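Local coordinates for Glyco_hydro_cc domain-containing protein (Blastomyces gilchristii, PDB 6UB0) that hydrolyses beta-1,3-glucan as a curdlan-specific exo-beta-1,3-glucanase of glycoside hydrolase family 128, holding laminaribiose at its -2 and -1 subsites, at residues Pro76-Ala79 with Ser80-Asn83; Ala88-Ala91 with Ala92-Tyr96; Leu14-Ala17 with Phe18-Gly21. All blocks are in the same frame, centred on the assembly; numbering follows the deposited sequence.

Contact 1: residues Pro76-Ala79 with Ser80-Asn83; sequences PDIA and SQAN. With GLC (alpha-D-glucopyranose), chain B; BGC (beta-D-glucopyranose), chain C.
Q81 and I78 close a type I beta turn, and their side chains run side by side in the same direction. The turn is fastened by Q81 N, which donates to I78 O at 3.0 Å with an N-H...O angle of 145°. Along the glutamine, Q81 CB lies 3.7 Å from I78 O. Q81 CG sits anti to the carbonyl carbon (chi1 -60°), which sets it against the beta-branch of the isoleucine, 3.8 Å from I78 CG2. A bend at chi2 then carries the amide away from the turn and over to the sugars. There Q81 OE1 accepts a hydrogen bond from O2 of the beta-glucose (BGC) at 2.8 Å, and it also takes one from the side-chain amide of N74. Q81 NE2 faces the alpha-glucose (GLC), 3.3 Å from GLC O3. Behind the turn, the small methyl of A82 fits close to the proline, with A82 CB 3.6 Å from P76 CA, while the D77 carboxylate is hydrogen-bonded to S112 OG and G119 N. Glutamine suits this place because its aliphatic stem can pack on isoleucine while its amide reaches the glycan pocket. With two donors gripping OE1, one from protein and one from sugar, the orientation of the amide is probably fixed, and the bond to BGC O2 places Q81 among the residues of that pocket.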
loop_
_atom_site.group_PDB
_atom_site.type_symbol
_atom_site.label_atom_id
_atom_site.label_comp_id
_atom_site.label_asym_id
_atom_site.label_seq_id
_atom_site.Cartn_x
_atom_site.Cartn_y
_atom_site.Cartn_z
ATOM N N PRO A 76 9.904 -3.882 -5.313
ATOM C CA PRO A 76 11.293 -4.299 -5.510
ATOM C C PRO A 76 11.406 -5.369 -6.624
ATOM O O PRO A 76 12.466 -5.507 -7.245
ATOM C CB PRO A 76 11.676 -4.809 -4.104
ATOM C CG PRO A 76 10.361 -5.288 -3.510
ATOM C CD PRO A 76 9.373 -4.247 -3.992
ATOM N N ASP A 77 10.316 -6.089 -6.861
ATOM C CA ASP A 77 10.178 -7.124 -7.927
ATOM C C ASP A 77 10.006 -6.524 -9.332
ATOM O O ASP A 77 9.919 -7.355 -10.279
ATOM C CB ASP A 77 8.990 -8.051 -7.655
ATOM C CG ASP A 77 7.622 -7.354 -7.659
ATOM O OD1 ASP A 77 7.520 -6.202 -7.100
ATOM O OD2 ASP A 77 6.662 -7.984 -8.109
ATOM N N ILE A 78 10.082 -5.203 -9.543
ATOM C CA ILE A 78 9.917 -4.572 -10.889
ATOM C C ILE A 78 11.118 -3.679 -11.173
ATOM O O ILE A 78 11.475 -2.868 -10.342
ATOM C CB ILE A 78 8.571 -3.814 -10.974
ATOM C CG1 ILE A 78 7.380 -4.763 -10.782
ATOM C CG2 ILE A 78 8.470 -2.973 -12.246
ATOM C CD1 ILE A 78 7.032 -5.668 -11.972
ATOM N N ALA A 79 11.787 -3.866 -12.318
ATOM C CA ALA A 79 13.135 -3.316 -12.542
ATOM C C ALA A 79 13.094 -1.788 -12.599
ATOM O O ALA A 79 14.061 -1.153 -12.079
ATOM C CB ALA A 79 13.759 -3.937 -13.783
ATOM N N SER A 80 11.964 -1.204 -12.996
ATOM C CA SER A 80 11.831 0.271 -13.101
ATOM C C SER A 80 11.221 0.846 -11.821
ATOM O O SER A 80 11.105 2.070 -11.750
ATOM C CB SER A 80 11.018 0.657 -14.262
ATOM O OG SER A 80 9.710 0.203 -14.064
ATOM N N GLN A 81 10.890 0.002 -10.851
ATOM C CA GLN A 81 10.519 0.472 -9.490
ATOM C C GLN A 81 11.723 0.278 -8.582
ATOM O O GLN A 81 12.852 0.621 -8.993
ATOM C CB GLN A 81 9.247 -0.228 -9.043
ATOM C CG GLN A 81 8.078 0.042 -9.967
ATOM C CD GLN A 81 7.733 1.513 -9.982
ATOM O OE1 GLN A 81 7.856 2.211 -8.982
ATOM N NE2 GLN A 81 7.317 2.017 -11.137
ATOM N N ALA A 82 11.524 -0.196 -7.368
ATOM C CA ALA A 82 12.612 -0.230 -6.390
ATOM C C ALA A 82 13.762 -1.018 -7.004
ATOM O O ALA A 82 14.891 -0.652 -6.721
ATOM C CB ALA A 82 12.186 -0.826 -5.070
ATOM N N ASN A 83 13.449 -2.124 -7.661
ATOM C CA ASN A 83 14.393 -2.965 -8.447
ATOM C C ASN A 83 15.457 -3.518 -7.497
ATOM O O ASN A 83 16.621 -3.038 -7.542
ATOM C CB ASN A 83 15.020 -2.160 -9.580
ATOM C CG ASN A 83 15.997 -3.014 -10.361
ATOM O OD1 ASN A 83 15.724 -4.191 -10.577
ATOM N ND2 ASN A 83 17.143 -2.450 -10.692
HETATM C C1 GLC B . 2.671 0.475 -10.057
HETATM C C2 GLC B . 3.771 1.391 -9.500
HETATM C C3 GLC B . 3.695 2.785 -10.125
HETATM C C4 GLC B . 3.644 2.653 -11.671
HETATM C C5 GLC B . 2.602 1.664 -12.121
HETATM C C6 GLC B . 2.491 1.454 -13.645
HETATM O O1 GLC B . 1.342 0.973 -9.838
HETATM O O2 GLC B . 3.784 1.586 -8.065
HETATM O O3 GLC B . 4.808 3.557 -9.675
HETATM O O4 GLC B . 3.243 3.872 -12.201
HETATM O O5 GLC B . 2.896 0.417 -11.489
HETATM O O6 GLC B . 3.790 1.612 -14.137
HETATM C C2 BGC C . 5.788 5.414 -8.584
HETATM C C3 BGC C . 5.623 6.555 -7.622
HETATM C C4 BGC C . 4.439 7.358 -8.113
HETATM C C5 BGC C . 3.198 6.451 -8.253
HETATM C C6 BGC C . 1.894 7.016 -8.834
HETATM C C1 BGC C . 4.537 4.599 -8.758
HETATM O O2 BGC C . 6.806 4.590 -8.005
HETATM O O3 BGC C . 6.847 7.322 -7.411
HETATM O O4 BGC C . 4.331 8.402 -7.145
HETATM O O5 BGC C . 3.407 5.376 -9.176
HETATM O O6 BGC C . 2.239 7.706 -10.067
#

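Contact 2: residues Ala88-Ala91 with Ala92-Tyr96; sequences AAAA and AYQKY
The Y93 ring is approached obliquely by the carbonyl of A89, one turn back along the helix, and Y93 CB lies 3.1 Å from A89 O. Because Y93 CG is anti to the backbone N (chi1 -167°), the phenol swings off the helix, and its OH is hydrogen-bonded to the carbonyl of K135. A second ring, Y96, has K95 CG 3.9 Å above one face, displaced toward the rim, and stacks with the ring of Y52. The backbone supplies the regular i to i+4 ladder of an alpha-helix: Y93 N donates to A89 O at 2.7 Å, and Q94 N to A90 O at 2.9 Å, the latter almost straight at 171°. The extended Q94 chain lies alongside A90, its NE2 3.5 Å from A90 O. On the exposed side, K95 N bonds A91 O at 3.0 Å. At the buried positions the single methyl of alanine lets another helix come close: A89 rests on W122 and F126, and A90 on V129 and C130, all of helix 119-130. Helix 86-96 is the crossover helix of a beta-alpha-beta unit, linking parallel strands 69-71 and 105-111 on the outside of the TIM-barrel fold.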
loop_
_atom_site.group_PDB
_atom_site.type_symbol
_atom_site.label_atom_id
_atom_site.label_comp_id
_atom_site.label_asym_id
_atom_site.label_seq_id
_atom_site.Cartn_x
_atom_site.Cartn_y
_atom_site.Cartn_z
ATOM N N ALA A 88 18.855 -8.258 -1.072
ATOM C CA ALA A 88 19.250 -6.874 -0.716
ATOM C C ALA A 88 18.095 -6.192 0.037
ATOM O O ALA A 88 18.344 -5.263 0.830
ATOM C CB ALA A 88 19.642 -6.090 -1.899
ATOM N N ALA A 89 16.856 -6.571 -0.281
ATOM C CA ALA A 89 15.689 -6.004 0.437
ATOM C C ALA A 89 15.764 -6.407 1.910
ATOM O O ALA A 89 15.474 -5.540 2.780
ATOM C CB ALA A 89 14.403 -6.448 -0.188
ATOM N N ALA A 90 16.087 -7.675 2.180
ATOM C CA ALA A 90 16.138 -8.248 3.551
ATOM C C ALA A 90 17.149 -7.448 4.375
ATOM O O ALA A 90 16.826 -6.982 5.492
ATOM C CB ALA A 90 16.494 -9.704 3.502
ATOM N N ALA A 91 18.324 -7.259 3.786
ATOM C CA ALA A 91 19.458 -6.511 4.351
ATOM C C ALA A 91 18.996 -5.098 4.661
ATOM O O ALA A 91 19.172 -4.657 5.806
ATOM C CB ALA A 91 20.623 -6.521 3.383
ATOM N N ALA A 92 18.447 -4.406 3.671
ATOM C CA ALA A 92 18.116 -2.974 3.806
ATOM C C ALA A 92 16.895 -2.829 4.720
ATOM O O ALA A 92 16.752 -1.756 5.331
ATOM C CB ALA A 92 17.892 -2.377 2.449
ATOM N N TYR A 93 16.029 -3.854 4.753
ATOM C CA TYR A 93 14.821 -3.835 5.608
ATOM C C TYR A 93 15.317 -3.828 7.042
ATOM O O TYR A 93 15.023 -2.851 7.746
ATOM C CB TYR A 93 13.882 -5.029 5.435
ATOM C CG TYR A 93 12.542 -4.805 6.094
ATOM C CD1 TYR A 93 11.498 -4.136 5.452
ATOM C CD2 TYR A 93 12.304 -5.255 7.385
ATOM C CE1 TYR A 93 10.268 -3.919 6.084
ATOM C CE2 TYR A 93 11.091 -5.043 8.023
ATOM C CZ TYR A 93 10.062 -4.378 7.380
ATOM O OH TYR A 93 8.899 -4.219 8.088
ATOM N N GLN A 94 16.063 -4.892 7.383
ATOM C CA GLN A 94 16.613 -5.154 8.734
ATOM C C GLN A 94 17.353 -3.918 9.190
ATOM O O GLN A 94 17.172 -3.553 10.374
ATOM C CB GLN A 94 17.519 -6.376 8.728
ATOM C CG GLN A 94 16.700 -7.630 8.930
ATOM C CD GLN A 94 17.585 -8.835 8.876
ATOM O OE1 GLN A 94 18.326 -9.117 9.812
ATOM N NE2 GLN A 94 17.488 -9.555 7.783
ATOM N N LYS A 95 18.118 -3.319 8.281
ATOM C CA LYS A 95 18.924 -2.101 8.543
ATOM C C LYS A 95 18.041 -0.873 8.802
ATOM O O LYS A 95 18.321 -0.174 9.783
ATOM C CB LYS A 95 19.908 -1.796 7.414
ATOM C CG LYS A 95 20.804 -0.582 7.647
ATOM C CD LYS A 95 22.046 -0.578 6.735
ATOM C CE LYS A 95 22.495 0.816 6.327
ATOM N NZ LYS A 95 23.413 1.453 7.315
ATOM N N TYR A 96 17.083 -0.576 7.925
ATOM C CA TYR A 96 16.470 0.772 7.786
ATOM C C TYR A 96 15.051 0.796 8.377
ATOM O O TYR A 96 14.618 1.871 8.810
ATOM C CB TYR A 96 16.476 1.225 6.318
ATOM C CG TYR A 96 17.803 1.741 5.812
ATOM C CD1 TYR A 96 18.288 2.967 6.234
ATOM C CD2 TYR A 96 18.538 1.046 4.857
ATOM C CE1 TYR A 96 19.490 3.474 5.766
ATOM C CE2 TYR A 96 19.739 1.545 4.361
ATOM C CZ TYR A 96 20.222 2.766 4.827
ATOM O OH TYR A 96 21.428 3.283 4.394
#

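Contact 3: residues Leu14-Ala17 with Phe18-Gly21; sequences LLTA and FEGG
With CG anti to the carbonyl carbon (chi1 -69°), the side chain of F18 is set beside its own backbone N, and the ring swings back along the preceding turn. L14 O and L15 O consequently lie at the ring edge, near its plane, with L14 O 3.8 Å from F18 CD2. The methyl of A17 adds a light apolar contact, A17 CB being 4.3 Å from F18 CD2. E19 is placed differently: it runs extended beside T16, pointing the same way, with E19 OE1 4.1 Å from T16 OG1, a loose approach between two polar groups.

The backbone bonds have the i to i+3 spacing of a 3-10 turn. F18 N donates to L15 O at 3.0 Å, and E19 N to T16 O at 2.9 Å with an N-H...O angle of 165°. The chain then changes to a type II turn from F18 to G21, in which G21 N bonds F18 O at 3.0 Å. The third position of that turn has a positive phi, 74° at G20, a conformation that glycine adopts easily.

Residue types follow their surroundings: T16 and E19 are on the exposed side, L15 and F18 are buried, and L14 is at the margin against V211 and D212. L15 and F18 both pack on L7 of strand 5-8, F18 also meets L220 of strand 219-220 and L214 of helix 211-214, and K228 of helix 222-229 bonds A17 O. The 3-10 turn lies in the connection between parallel strands 5-8 and 23-27, against the C-terminal elements of the chain.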
loop_
_atom_site.group_PDB
_atom_site.type_symbol
_atom_site.label_atom_id
_atom_site.label_comp_id
_atom_site.label_asym_id
_atom_site.label_seq_id
_atom_site.Cartn_x
_atom_site.Cartn_y
_atom_site.Cartn_z
ATOM N N LEU A 14 -5.488 17.490 -3.980
ATOM C CA LEU A 14 -6.709 16.766 -4.454
ATOM C C LEU A 14 -7.408 15.942 -3.359
ATOM O O LEU A 14 -8.548 15.485 -3.599
ATOM C CB LEU A 14 -6.332 15.866 -5.622
ATOM C CG LEU A 14 -5.350 16.473 -6.610
ATOM C CD1 LEU A 14 -4.949 15.439 -7.636
ATOM C CD2 LEU A 14 -5.936 17.701 -7.281
ATOM N N LEU A 15 -6.812 15.786 -2.184
ATOM C CA LEU A 15 -7.423 15.029 -1.071
ATOM C C LEU A 15 -8.689 15.758 -0.583
ATOM O O LEU A 15 -9.589 15.098 -0.097
ATOM C CB LEU A 15 -6.392 14.830 0.041
ATOM C CG LEU A 15 -5.118 14.107 -0.396
ATOM C CD1 LEU A 15 -4.060 14.159 0.677
ATOM C CD2 LEU A 15 -5.394 12.679 -0.776
ATOM N N THR A 16 -8.781 17.080 -0.745
ATOM C CA THR A 16 -10.012 17.839 -0.381
ATOM C C THR A 16 -11.246 17.249 -1.090
ATOM O O THR A 16 -12.298 17.162 -0.450
ATOM C CB THR A 16 -9.814 19.341 -0.589
ATOM O OG1 THR A 16 -9.078 19.754 0.567
ATOM C CG2 THR A 16 -11.118 20.100 -0.694
ATOM N N ALA A 17 -11.132 16.790 -2.333
ATOM C CA ALA A 17 -12.280 16.261 -3.099
ATOM C C ALA A 17 -12.885 15.063 -2.364
ATOM O O ALA A 17 -14.040 14.772 -2.610
ATOM C CB ALA A 17 -11.882 15.920 -4.507
ATOM N N PHE A 18 -12.149 14.439 -1.452
ATOM C CA PHE A 18 -12.568 13.216 -0.718
ATOM C C PHE A 18 -12.966 13.550 0.724
ATOM O O PHE A 18 -13.297 12.602 1.452
ATOM C CB PHE A 18 -11.438 12.183 -0.760
ATOM C CG PHE A 18 -11.242 11.645 -2.148
ATOM C CD1 PHE A 18 -12.067 10.630 -2.612
ATOM C CD2 PHE A 18 -10.275 12.168 -3.003
ATOM C CE1 PHE A 18 -11.928 10.135 -3.900
ATOM C CE2 PHE A 18 -10.147 11.682 -4.299
ATOM C CZ PHE A 18 -10.974 10.666 -4.749
ATOM N N GLU A 19 -12.992 14.830 1.105
ATOM C CA GLU A 19 -13.376 15.273 2.478
ATOM C C GLU A 19 -14.688 14.642 2.920
ATOM O O GLU A 19 -15.632 14.653 2.128
ATOM C CB GLU A 19 -13.598 16.775 2.558
ATOM C CG GLU A 19 -12.656 17.475 3.495
ATOM C CD GLU A 19 -12.952 18.962 3.538
ATOM O OE1 GLU A 19 -12.009 19.754 3.494
ATOM O OE2 GLU A 19 -14.153 19.307 3.543
ATOM N N GLY A 20 -14.718 14.134 4.163
ATOM C CA GLY A 20 -15.891 13.511 4.794
ATOM C C GLY A 20 -16.219 12.129 4.278
ATOM O O GLY A 20 -17.234 11.583 4.754
ATOM N N GLY A 21 -15.445 11.547 3.339
ATOM C CA GLY A 21 -15.557 10.122 2.982
ATOM C C GLY A 21 -14.975 9.236 4.094
ATOM O O GLY A 21 -14.415 9.743 5.057
#

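From the N terminus, contact 3 comes first, a 3-10 turn running into a beta turn between strands 5-8 and 23-27; it packs strand 5-8 against the C-terminal elements 211-214 and 219-220. Contact 1 follows in the loop after strand 69-71, and contact 2 lies just beyond it on helix 86-96, which leads on toward strand 105-111. The three are in series; none nests within or crosses another. Contacts 1 and 2 approach to about 5 Å between nearest atoms without touching, and W122 of helix 119-130 packs against both. Contact 3 sits across the chain's centre from both, about 31 Å from contact 1 and about 35 Å from contact 2, centre to centre. Of the three, contact 1 alone holds a glycan-pocket residue.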